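PDB 4MHR: ectoine dioxygenase from Sphingopyxis alaskensis, which catalyses the iron(II)- and 2-oxoglutarate-dependent hydroxylation of L-ectoine to 5-hydroxyectoine, a compatible solute that protects cells against osmotic stress. Local coordinates for residues D11-R16 and R194-C199; R24-P29 and P165-L170; E148-S153 and P220-L225; S153-W158 and D248-H253. All coordinates share one frame; numbering follows the deposited sequence.

Contact 4 is the innermost of the four, every touching residue buried, and it joins the helix carrying Asp154 to the turn leading to His253. Contact 3 shares Ser153 with it and lies farther out, partly buried: its chemistry is mostly apolar, with one water bridge, and it packs helix 222-232 against the strand of His152. Contacts 1 and 2 both reach the small sheet of strands 23-25 and 195-197. Contact 1 is buried and mixes backbone and hydroxyl hydrogen bonds with tyrosine packing; contact 2, at the surface, combines a salt bridge with an arginine packed on a methionine. Tyr13 OH ties these two together through Asp28, while Glu156 links contact 1 to contact 4 and Asp248 links contact 2 to it.

Contact 1 of 4, residues D11-R16 and R194-C199; sequences DLYPSR and RTYLTC
Arg16 and Ser15 bond to Cys199 at the end of 194-199. Arg16 N donates to Cys199 O at 2.8 Å, and Cys199 N returns a nearly straight bond to Ser15 OG (2.9 Å, 171°). The serine hydroxyl reaches that N-H because OG stands anti to its own backbone N (chi1 -179°), and the same oxygen also bonds Glu156, which in turn forms a salt bridge with Arg16. Further back along both segments, Tyr196 OH donates a weak bond to Tyr13 O at 2.9 Å.

Around these bonds the two tyrosines pack closely. CB of Tyr13 sits over one face of the Tyr196 ring, 3.9 Å from its centroid, a CH-pi contact. The Tyr13 ring turns its edge toward that same ring, in an edge-to-face pair with centroids 5.1 Å apart and planes at 58°. At the rim of the Tyr196 ring, near its plane, lies Pro14 O, which also meets the methyl CG2 of Thr198 at 3.2 Å. The phenol of Tyr13 is held from outside by Asp28 and Leu27, and its ring meets Phe155 edge-to-face.

Before this, Asp11 OD2 accepts from Tyr13 N in an Asx turn. Residues 13-16 run nearly parallel to 196-199, beside helix 154-162 in the cupin fold of the PhyH family.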
# COMPACT_ATOMS: atom_id res chain seq x y z
N ASP A 11 -20.49 -8.87 9.89
CA ASP A 11 -19.03 -9.10 9.63
C ASP A 11 -18.86 -10.01 8.46
O ASP A 11 -18.90 -11.21 8.59
CB ASP A 11 -18.21 -9.59 10.87
CG ASP A 11 -16.65 -9.55 10.65
OD1 ASP A 11 -15.92 -9.81 11.63
OD2 ASP A 11 -16.13 -9.22 9.54
N LEU A 12 -18.58 -9.41 7.30
CA LEU A 12 -18.34 -10.16 6.06
C LEU A 12 -17.04 -10.91 6.07
O LEU A 12 -16.83 -11.89 5.33
CB LEU A 12 -18.40 -9.18 4.87
CG LEU A 12 -19.80 -8.91 4.33
CD1 LEU A 12 -20.82 -8.44 5.33
CD2 LEU A 12 -19.68 -7.87 3.23
N TYR A 13 -16.12 -10.43 6.89
CA TYR A 13 -14.77 -10.98 6.89
C TYR A 13 -14.18 -11.30 8.32
O TYR A 13 -13.17 -10.70 8.73
CB TYR A 13 -13.89 -9.93 6.14
CG TYR A 13 -14.30 -9.67 4.75
CD1 TYR A 13 -14.18 -10.65 3.80
CD2 TYR A 13 -14.78 -8.42 4.34
CE1 TYR A 13 -14.57 -10.44 2.51
CE2 TYR A 13 -15.12 -8.20 3.01
CZ TYR A 13 -15.00 -9.20 2.09
OH TYR A 13 -15.31 -9.01 0.75
N PRO A 14 -14.79 -12.25 9.08
CA PRO A 14 -14.29 -12.61 10.45
C PRO A 14 -12.93 -13.21 10.45
O PRO A 14 -12.65 -14.05 9.60
CB PRO A 14 -15.31 -13.64 10.95
CG PRO A 14 -15.92 -14.20 9.72
CD PRO A 14 -15.89 -13.13 8.65
N SER A 15 -12.05 -12.78 11.32
CA SER A 15 -10.73 -13.36 11.38
C SER A 15 -10.27 -13.30 12.83
O SER A 15 -10.82 -12.53 13.63
CB SER A 15 -9.74 -12.59 10.48
OG SER A 15 -8.43 -13.16 10.50
N ARG A 16 -9.22 -14.08 13.13
CA ARG A 16 -8.66 -14.16 14.50
C ARG A 16 -9.67 -14.60 15.57
O ARG A 16 -9.51 -14.24 16.72
CB ARG A 16 -7.97 -12.86 14.92
CG ARG A 16 -7.12 -12.29 13.81
CD ARG A 16 -6.24 -11.22 14.31
NE ARG A 16 -5.70 -10.41 13.22
CZ ARG A 16 -5.07 -9.27 13.41
NH1 ARG A 16 -4.86 -8.79 14.63
NH2 ARG A 16 -4.62 -8.58 12.38
N ARG A 194 -8.55 -12.31 -4.21
CA ARG A 194 -9.87 -12.84 -4.31
C ARG A 194 -10.16 -13.88 -3.27
O ARG A 194 -11.26 -14.44 -3.28
CB ARG A 194 -10.11 -13.49 -5.69
CG ARG A 194 -10.45 -12.47 -6.76
CD ARG A 194 -10.99 -13.15 -8.03
NE ARG A 194 -11.02 -12.13 -9.07
CZ ARG A 194 -12.02 -11.28 -9.19
NH1 ARG A 194 -13.06 -11.32 -8.36
NH2 ARG A 194 -11.99 -10.39 -10.10
N THR A 195 -9.20 -14.14 -2.38
CA THR A 195 -9.38 -15.00 -1.17
C THR A 195 -9.08 -14.25 0.07
O THR A 195 -8.00 -13.60 0.20
CB THR A 195 -8.36 -16.16 -1.19
OG1 THR A 195 -8.54 -16.92 -2.37
CG2 THR A 195 -8.53 -17.10 0.03
N TYR A 196 -10.01 -14.30 1.01
CA TYR A 196 -9.75 -13.72 2.29
C TYR A 196 -9.22 -14.87 3.19
O TYR A 196 -9.94 -15.83 3.47
CB TYR A 196 -11.03 -13.18 2.90
CG TYR A 196 -10.81 -12.54 4.23
CD1 TYR A 196 -10.00 -11.41 4.34
CD2 TYR A 196 -11.43 -13.01 5.38
CE1 TYR A 196 -9.82 -10.78 5.54
CE2 TYR A 196 -11.32 -12.36 6.60
CZ TYR A 196 -10.53 -11.29 6.70
OH TYR A 196 -10.44 -10.64 7.91
N LEU A 197 -7.94 -14.79 3.57
CA LEU A 197 -7.33 -15.84 4.41
C LEU A 197 -7.47 -15.44 5.86
O LEU A 197 -6.81 -14.50 6.29
CB LEU A 197 -5.87 -16.05 4.01
CG LEU A 197 -5.09 -17.02 4.90
CD1 LEU A 197 -5.69 -18.43 4.87
CD2 LEU A 197 -3.66 -17.04 4.38
N THR A 198 -8.40 -16.09 6.61
CA THR A 198 -8.55 -15.75 8.00
C THR A 198 -7.25 -16.18 8.69
O THR A 198 -6.56 -17.11 8.24
CB THR A 198 -9.79 -16.42 8.70
OG1 THR A 198 -9.56 -17.83 8.80
CG2 THR A 198 -11.05 -16.20 7.88
N CYS A 199 -6.88 -15.43 9.69
CA CYS A 199 -5.74 -15.76 10.54
C CYS A 199 -6.31 -16.33 11.88
O CYS A 199 -7.45 -16.06 12.23
CB CYS A 199 -4.86 -14.54 10.76
SG CYS A 199 -4.11 -13.92 9.21

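Contact 2 of 4, residues R24-P29 and P165-L170; sequences RPRLDP and PRMRAL
Asp28 and Arg166 meet with their side chains at about a right angle, carboxylate and guanidinium planes 31° apart. NH1 of Arg166 reaches Asp28 OD1 on its syn side at 2.8 Å, with the oxygen near the guanidinium plane, giving a salt bridge of good angle (161°). The other oxygen, Asp28 OD2, takes Met167 N from above the carboxylate plane at 2.9 Å, and also accepts from Tyr13 OH.

The Arg26 chain crosses Met167 at a slant. Extended from CG to NE, it brings its guanidinium under CB of Met167, which lies over one face, while Met167 SD comes within 3.6 Å of Arg26 NH1. In the plane of the group, Arg26 NE bonds Asp28 O and Arg26 NH2 bonds Pro29 O at 2.8 Å, so the flat group is pinned along one edge; NH1 turns to Asp248 and His193. With an alanine here, the carbonyls of Asp28 and Pro29 are likely to lose their donors, Asp248 its charged mate and Met167 the cover on one flank.

Met167 centres an inverse gamma turn just before strand 169-175, which pairs with strands 244-248 and 264-273, while residues 26-29 lead away from strand 23-25, the partner of 195-197.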
# COMPACT_ATOMS: atom_id res chain seq x y z
N ARG A 24 -11.81 -17.89 2.76
CA ARG A 24 -13.19 -17.45 2.50
C ARG A 24 -13.26 -16.61 1.25
O ARG A 24 -12.25 -16.09 0.79
CB ARG A 24 -13.67 -16.62 3.67
CG ARG A 24 -13.85 -17.48 4.92
CD ARG A 24 -14.05 -16.67 6.16
NE ARG A 24 -15.35 -16.02 6.11
CZ ARG A 24 -16.39 -16.30 6.90
NH1 ARG A 24 -16.30 -17.18 7.88
NH2 ARG A 24 -17.51 -15.61 6.73
N PRO A 25 -14.45 -16.52 0.65
CA PRO A 25 -14.56 -15.75 -0.57
C PRO A 25 -14.53 -14.21 -0.34
O PRO A 25 -14.95 -13.67 0.72
CB PRO A 25 -15.90 -16.18 -1.11
CG PRO A 25 -16.70 -16.54 0.09
CD PRO A 25 -15.71 -17.19 0.99
N ARG A 26 -13.98 -13.51 -1.32
CA ARG A 26 -14.11 -12.08 -1.43
C ARG A 26 -15.58 -11.89 -1.78
O ARG A 26 -16.19 -12.54 -2.68
CB ARG A 26 -13.18 -11.52 -2.52
CG ARG A 26 -13.37 -10.02 -2.77
CD ARG A 26 -12.34 -9.49 -3.75
NE ARG A 26 -12.31 -8.05 -3.76
CZ ARG A 26 -11.25 -7.26 -3.53
NH1 ARG A 26 -10.04 -7.72 -3.20
NH2 ARG A 26 -11.41 -5.94 -3.66
N LEU A 27 -16.14 -10.94 -1.10
CA LEU A 27 -17.54 -10.57 -1.35
C LEU A 27 -17.72 -9.13 -1.88
O LEU A 27 -18.81 -8.62 -1.91
CB LEU A 27 -18.27 -10.72 -0.06
CG LEU A 27 -18.22 -12.15 0.50
CD1 LEU A 27 -18.87 -12.13 1.90
CD2 LEU A 27 -18.94 -13.14 -0.41
N ASP A 28 -16.63 -8.49 -2.28
CA ASP A 28 -16.62 -7.11 -2.81
C ASP A 28 -16.05 -7.12 -4.24
O ASP A 28 -15.24 -7.96 -4.54
CB ASP A 28 -15.67 -6.26 -1.96
CG ASP A 28 -16.26 -5.91 -0.61
OD1 ASP A 28 -17.28 -5.16 -0.61
OD2 ASP A 28 -15.70 -6.37 0.41
N PRO A 29 -16.45 -6.18 -5.10
CA PRO A 29 -15.70 -6.04 -6.33
C PRO A 29 -14.19 -5.75 -6.11
O PRO A 29 -13.76 -5.32 -5.03
CB PRO A 29 -16.36 -4.86 -7.03
CG PRO A 29 -17.65 -4.69 -6.40
CD PRO A 29 -17.49 -5.16 -4.96
N PRO A 165 -14.61 -1.89 6.93
CA PRO A 165 -15.59 -2.96 6.72
C PRO A 165 -15.44 -3.78 5.48
O PRO A 165 -15.68 -4.98 5.55
CB PRO A 165 -16.96 -2.23 6.66
CG PRO A 165 -16.65 -0.80 6.44
CD PRO A 165 -15.19 -0.55 6.78
N ARG A 166 -15.07 -3.15 4.36
CA ARG A 166 -15.17 -3.76 3.04
C ARG A 166 -13.82 -3.66 2.27
O ARG A 166 -13.03 -2.77 2.50
CB ARG A 166 -16.26 -3.12 2.19
CG ARG A 166 -17.68 -3.15 2.75
CD ARG A 166 -18.21 -4.55 2.71
NE ARG A 166 -19.60 -4.43 2.62
CZ ARG A 166 -20.36 -4.54 1.54
NH1 ARG A 166 -19.92 -4.85 0.34
NH2 ARG A 166 -21.63 -4.31 1.72
N MET A 167 -13.63 -4.53 1.28
CA MET A 167 -12.40 -4.46 0.45
C MET A 167 -12.60 -3.42 -0.61
O MET A 167 -13.04 -3.74 -1.70
CB MET A 167 -12.09 -5.82 -0.17
CG MET A 167 -11.80 -6.87 0.91
SD MET A 167 -11.46 -8.38 0.04
CE MET A 167 -11.27 -9.49 1.43
N ARG A 168 -12.35 -2.17 -0.25
CA ARG A 168 -12.57 -1.04 -1.14
C ARG A 168 -11.51 0.04 -0.87
O ARG A 168 -11.75 1.26 -0.78
CB ARG A 168 -14.02 -0.54 -1.09
CG ARG A 168 -14.18 0.64 -2.02
CD ARG A 168 -15.24 1.02 -3.00
NE ARG A 168 -16.51 1.23 -2.54
CZ ARG A 168 -17.61 1.78 -3.15
NH1 ARG A 168 -17.72 2.50 -4.25
NH2 ARG A 168 -18.72 1.60 -2.49
N ALA A 169 -10.27 -0.45 -0.74
CA ALA A 169 -9.09 0.37 -0.55
C ALA A 169 -7.96 -0.16 -1.37
O ALA A 169 -7.92 -1.36 -1.73
CB ALA A 169 -8.67 0.43 0.94
N LEU A 170 -7.02 0.71 -1.68
CA LEU A 170 -5.83 0.26 -2.37
C LEU A 170 -4.59 0.99 -1.94
O LEU A 170 -4.66 2.15 -1.39
CB LEU A 170 -5.98 0.37 -3.84
CG LEU A 170 -6.22 1.71 -4.44
CD1 LEU A 170 -4.93 2.46 -4.67
CD2 LEU A 170 -6.79 1.47 -5.82

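Contact 3 of 4, residues E148-S153 and P220-L225; sequences EFYWHS and PDEESL
Leu225 sets both methyls against Trp151, and CD1 also reaches Tyr150. Leu225 CD2 lies 3.8 Å from Trp151 CB, and Leu225 CD1 approaches both Tyr150 OH, at 3.8 Å, and Trp151 CD1. Pro220 lays CG and CD against the backbone oxygen of Trp151, with Pro220 CD 3.3 Å from Trp151 O, and its CG also faces Trp151 CB.

The single polar bridge between the segments is a water, which donates to Pro220 O at 2.8 Å and is bound by Tyr150 OH at 2.7 Å. Tyr150 extends to it with CG anti to the backbone N (chi1 -167°), and Pro220 O lies at the edge of its ring, near the plane. Were Leu225 an alanine, the contacts to Trp151 CB and CD1 and to the Tyr150 hydroxyl would probably be lost, opening a gap beside the indole.

The strand supplies His152 to the iron site of the cupin fold, a facial triad of two histidines and one carboxylate; His253 on the adjacent strand 253-255 is another ligand. The His152 ring is steadied by His152 ND1 donating to Tyr150 O at 2.9 Å, in the carbonyl plane and close to the plane of the ring.

On the other side, Asp221 is the N-cap of helix 222-232, Asp221 OD1 accepting from Ser224 N at 3.0 Å, a capping bond at the start of the helix whose first turn carries Leu225. Behind Pro220, Asp221 and Ser224 stands Leu197 of strand 195-197, while Met252 touches Leu225.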
# COMPACT_ATOMS: atom_id res chain seq x y z
N GLU A 148 13.49 -8.60 6.16
CA GLU A 148 12.34 -9.11 5.46
C GLU A 148 11.00 -8.55 6.07
O GLU A 148 10.98 -8.05 7.18
CB GLU A 148 12.33 -10.61 5.49
CG GLU A 148 11.83 -11.28 6.72
CD GLU A 148 12.68 -10.99 7.95
OE1 GLU A 148 13.88 -10.57 7.86
OE2 GLU A 148 12.09 -11.17 9.02
N PHE A 149 9.94 -8.57 5.26
CA PHE A 149 8.58 -8.27 5.70
C PHE A 149 7.73 -9.44 5.36
O PHE A 149 7.50 -9.78 4.15
CB PHE A 149 8.16 -6.91 5.08
CG PHE A 149 8.94 -5.80 5.68
CD1 PHE A 149 8.86 -5.56 7.09
CD2 PHE A 149 9.90 -5.09 4.95
CE1 PHE A 149 9.66 -4.61 7.71
CE2 PHE A 149 10.70 -4.12 5.57
CZ PHE A 149 10.58 -3.88 6.95
N TYR A 150 7.27 -10.13 6.38
CA TYR A 150 6.67 -11.43 6.14
C TYR A 150 5.25 -11.20 5.50
O TYR A 150 4.67 -10.17 5.67
CB TYR A 150 6.53 -12.22 7.42
CG TYR A 150 6.21 -13.65 7.21
CD1 TYR A 150 7.19 -14.56 6.73
CD2 TYR A 150 4.93 -14.16 7.49
CE1 TYR A 150 6.87 -15.91 6.59
CE2 TYR A 150 4.62 -15.49 7.28
CZ TYR A 150 5.61 -16.37 6.87
OH TYR A 150 5.26 -17.71 6.71
N TRP A 151 4.78 -12.19 4.77
CA TRP A 151 3.49 -12.22 4.08
C TRP A 151 2.34 -11.72 4.95
O TRP A 151 2.15 -12.20 6.07
CB TRP A 151 3.17 -13.65 3.67
CG TRP A 151 4.16 -14.25 2.74
CD1 TRP A 151 5.04 -15.24 3.03
CD2 TRP A 151 4.37 -13.93 1.35
NE1 TRP A 151 5.82 -15.55 1.95
CE2 TRP A 151 5.40 -14.79 0.88
CE3 TRP A 151 3.76 -13.03 0.43
CZ2 TRP A 151 5.89 -14.74 -0.47
CZ3 TRP A 151 4.24 -12.99 -0.91
CH2 TRP A 151 5.30 -13.86 -1.34
N HIS A 152 1.55 -10.81 4.37
CA HIS A 152 0.29 -10.41 4.97
C HIS A 152 -0.59 -9.76 3.88
O HIS A 152 -0.12 -9.36 2.76
CB HIS A 152 0.54 -9.39 6.12
CG HIS A 152 1.26 -8.16 5.67
ND1 HIS A 152 2.56 -8.21 5.18
CD2 HIS A 152 0.85 -6.88 5.49
CE1 HIS A 152 2.94 -7.00 4.79
NE2 HIS A 152 1.92 -6.18 4.96
N SER A 153 -1.86 -9.72 4.24
CA SER A 153 -2.88 -8.94 3.57
C SER A 153 -3.12 -7.71 4.43
O SER A 153 -3.55 -7.82 5.54
CB SER A 153 -4.18 -9.72 3.50
OG SER A 153 -5.27 -8.77 3.21
N PRO A 220 -0.75 -15.02 8.54
CA PRO A 220 -1.26 -16.15 7.75
C PRO A 220 -0.41 -17.40 7.89
O PRO A 220 0.83 -17.31 8.05
CB PRO A 220 -1.17 -15.64 6.29
CG PRO A 220 -0.21 -14.53 6.31
CD PRO A 220 0.07 -14.12 7.73
N ASP A 221 -1.07 -18.54 7.75
CA ASP A 221 -0.47 -19.82 8.03
C ASP A 221 0.27 -20.44 6.81
O ASP A 221 -0.12 -20.28 5.64
CB ASP A 221 -1.54 -20.78 8.59
CG ASP A 221 -2.40 -21.36 7.54
OD1 ASP A 221 -2.01 -22.43 7.01
OD2 ASP A 221 -3.43 -20.74 7.19
N GLU A 222 1.30 -21.22 7.11
CA GLU A 222 2.16 -21.77 6.08
C GLU A 222 1.48 -22.57 5.03
O GLU A 222 1.79 -22.50 3.84
CB GLU A 222 3.27 -22.68 6.69
CG GLU A 222 4.32 -21.89 7.44
CD GLU A 222 5.48 -22.78 7.91
OE1 GLU A 222 5.51 -23.97 7.56
OE2 GLU A 222 6.35 -22.26 8.59
N GLU A 223 0.56 -23.39 5.44
CA GLU A 223 -0.09 -24.29 4.46
C GLU A 223 -0.96 -23.50 3.48
O GLU A 223 -1.06 -23.80 2.27
CB GLU A 223 -0.97 -25.30 5.22
CG GLU A 223 -0.30 -25.85 6.50
CD GLU A 223 -0.61 -25.08 7.82
OE1 GLU A 223 0.23 -24.23 8.25
OE2 GLU A 223 -1.67 -25.35 8.46
N SER A 224 -1.68 -22.53 4.02
CA SER A 224 -2.52 -21.75 3.09
C SER A 224 -1.63 -20.89 2.17
O SER A 224 -1.93 -20.81 1.00
CB SER A 224 -3.54 -20.86 3.81
OG SER A 224 -4.06 -21.41 5.00
N LEU A 225 -0.54 -20.30 2.68
CA LEU A 225 0.42 -19.59 1.80
C LEU A 225 1.03 -20.49 0.72
O LEU A 225 1.06 -20.08 -0.44
CB LEU A 225 1.50 -18.90 2.59
CG LEU A 225 1.08 -17.77 3.52
CD1 LEU A 225 2.20 -17.53 4.50
CD2 LEU A 225 0.74 -16.46 2.77
O HOH W 1 3.24 -18.70 8.17

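Contact 4 of 4, residues S153-W158 and D248-H253; sequences SDFETW and DCNLMH
Two members of the facial triad that binds the iron meet here: Asp154, first residue of helix 154-162, and His253, at the start of strand 253-255, together with Trp158, which is important for stabilising ectoine. Carboxylate and imidazole planes stand 73° apart, and His253 CE1 lies 3.5 Å from Asp154 OD2. In this iron-free form a water donates to Asp154 OD1 at 2.6 Å and lies 3.1 Å from His253 NE2. The imidazole's rotation is fixed by His253 ND1, which donates almost straight to Leu251 O (3.0 Å, 169°), the oxygen lying in the ring plane.

Ser153 is the N-cap of helix 154-162. Ser153 OG donates to Asn250 OD1 at 2.7 Å and accepts weak bonds from Phe155 N and Glu156 N; Phe155 N also makes a weak bond to Cys249 O. The amide of Asn250 is held in turn through ND2 by His193 and Thr195.

Cys249, in the type I turn 248-251, packs between two rings: its CB meets the edge of Trp158 at CZ3, and its SG slants toward the Phe155 ring. A second water joins the helix start to this turn, accepting from Asp154 N and donating to Leu251 O and, at 2.7 Å, to Cys249 O.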
# COMPACT_ATOMS: atom_id res chain seq x y z
N SER A 153 -1.86 -9.72 4.24
CA SER A 153 -2.88 -8.94 3.57
C SER A 153 -3.12 -7.71 4.43
O SER A 153 -3.55 -7.82 5.54
CB SER A 153 -4.18 -9.72 3.50
OG SER A 153 -5.27 -8.77 3.21
N ASP A 154 -2.89 -6.54 3.92
CA ASP A 154 -3.21 -5.33 4.68
C ASP A 154 -4.65 -5.31 5.13
O ASP A 154 -4.95 -4.85 6.24
CB ASP A 154 -2.99 -4.10 3.80
CG ASP A 154 -1.50 -3.87 3.45
OD1 ASP A 154 -0.64 -4.22 4.27
OD2 ASP A 154 -1.24 -3.31 2.38
N PHE A 155 -5.57 -5.83 4.30
CA PHE A 155 -6.97 -5.69 4.61
C PHE A 155 -7.31 -6.44 5.89
O PHE A 155 -8.17 -6.02 6.66
CB PHE A 155 -7.85 -6.09 3.46
CG PHE A 155 -9.32 -6.14 3.84
CD1 PHE A 155 -10.04 -4.94 3.97
CD2 PHE A 155 -9.94 -7.37 4.14
CE1 PHE A 155 -11.37 -4.97 4.35
CE2 PHE A 155 -11.28 -7.40 4.52
CZ PHE A 155 -11.98 -6.18 4.65
N GLU A 156 -6.67 -7.59 6.12
CA GLU A 156 -7.02 -8.40 7.29
C GLU A 156 -6.74 -7.60 8.57
O GLU A 156 -7.56 -7.61 9.51
CB GLU A 156 -6.32 -9.75 7.31
CG GLU A 156 -6.87 -10.78 8.32
CD GLU A 156 -6.22 -10.68 9.73
OE1 GLU A 156 -5.30 -9.89 9.88
OE2 GLU A 156 -6.70 -11.39 10.67
N THR A 157 -5.62 -6.85 8.58
CA THR A 157 -5.35 -5.91 9.66
C THR A 157 -6.27 -4.71 9.70
O THR A 157 -6.78 -4.34 10.78
CB THR A 157 -3.91 -5.46 9.63
OG1 THR A 157 -3.11 -6.60 9.89
CG2 THR A 157 -3.60 -4.32 10.66
N TRP A 158 -6.46 -4.06 8.56
CA TRP A 158 -7.33 -2.89 8.51
C TRP A 158 -8.75 -3.22 9.00
O TRP A 158 -9.37 -2.44 9.69
CB TRP A 158 -7.32 -2.23 7.13
CG TRP A 158 -5.97 -1.70 6.75
CD1 TRP A 158 -4.92 -1.40 7.63
CD2 TRP A 158 -5.47 -1.43 5.43
NE1 TRP A 158 -3.84 -0.96 6.94
CE2 TRP A 158 -4.13 -0.96 5.59
CE3 TRP A 158 -6.00 -1.59 4.14
CZ2 TRP A 158 -3.32 -0.60 4.50
CZ3 TRP A 158 -5.21 -1.27 3.04
CH2 TRP A 158 -3.86 -0.79 3.21
N ASP A 248 -4.37 -3.94 -4.59
CA ASP A 248 -5.60 -4.11 -3.84
C ASP A 248 -5.28 -4.36 -2.37
O ASP A 248 -4.31 -5.06 -2.02
CB ASP A 248 -6.39 -5.27 -4.40
CG ASP A 248 -7.67 -5.52 -3.64
OD1 ASP A 248 -8.67 -4.79 -3.86
OD2 ASP A 248 -7.66 -6.47 -2.82
N CYS A 249 -6.12 -3.80 -1.52
CA CYS A 249 -5.99 -3.96 -0.09
C CYS A 249 -5.83 -5.38 0.44
O CYS A 249 -5.13 -5.58 1.43
CB CYS A 249 -7.18 -3.31 0.63
SG CYS A 249 -8.77 -4.07 0.31
N ASN A 250 -6.39 -6.37 -0.26
CA ASN A 250 -6.35 -7.72 0.20
C ASN A 250 -5.32 -8.62 -0.52
O ASN A 250 -5.37 -9.83 -0.37
CB ASN A 250 -7.74 -8.33 0.11
CG ASN A 250 -7.81 -9.71 0.81
OD1 ASN A 250 -7.43 -9.88 1.97
ND2 ASN A 250 -8.30 -10.66 0.09
N LEU A 251 -4.46 -8.04 -1.34
CA LEU A 251 -3.48 -8.84 -2.01
C LEU A 251 -2.35 -9.32 -1.05
O LEU A 251 -1.80 -8.56 -0.23
CB LEU A 251 -2.81 -8.04 -3.12
CG LEU A 251 -1.86 -8.81 -4.07
CD1 LEU A 251 -2.63 -9.87 -4.84
CD2 LEU A 251 -1.13 -7.82 -4.95
N MET A 252 -2.03 -10.58 -1.14
CA MET A 252 -1.02 -11.22 -0.21
C MET A 252 0.36 -10.85 -0.68
O MET A 252 0.72 -11.10 -1.84
CB MET A 252 -1.14 -12.75 -0.21
CG MET A 252 -0.39 -13.48 0.94
SD MET A 252 -0.85 -12.92 2.61
CE MET A 252 -2.43 -13.64 2.73
N HIS A 253 1.13 -10.19 0.18
CA HIS A 253 2.40 -9.68 -0.25
C HIS A 253 3.42 -9.64 0.88
O HIS A 253 3.12 -9.72 2.12
CB HIS A 253 2.22 -8.26 -0.87
CG HIS A 253 1.90 -7.22 0.14
ND1 HIS A 253 0.64 -7.10 0.70
CD2 HIS A 253 2.67 -6.34 0.81
CE1 HIS A 253 0.63 -6.11 1.57
NE2 HIS A 253 1.85 -5.64 1.67
O HOH W 2 -2.48 -6.17 1.08
O HOH W 3 1.87 -3.49 3.85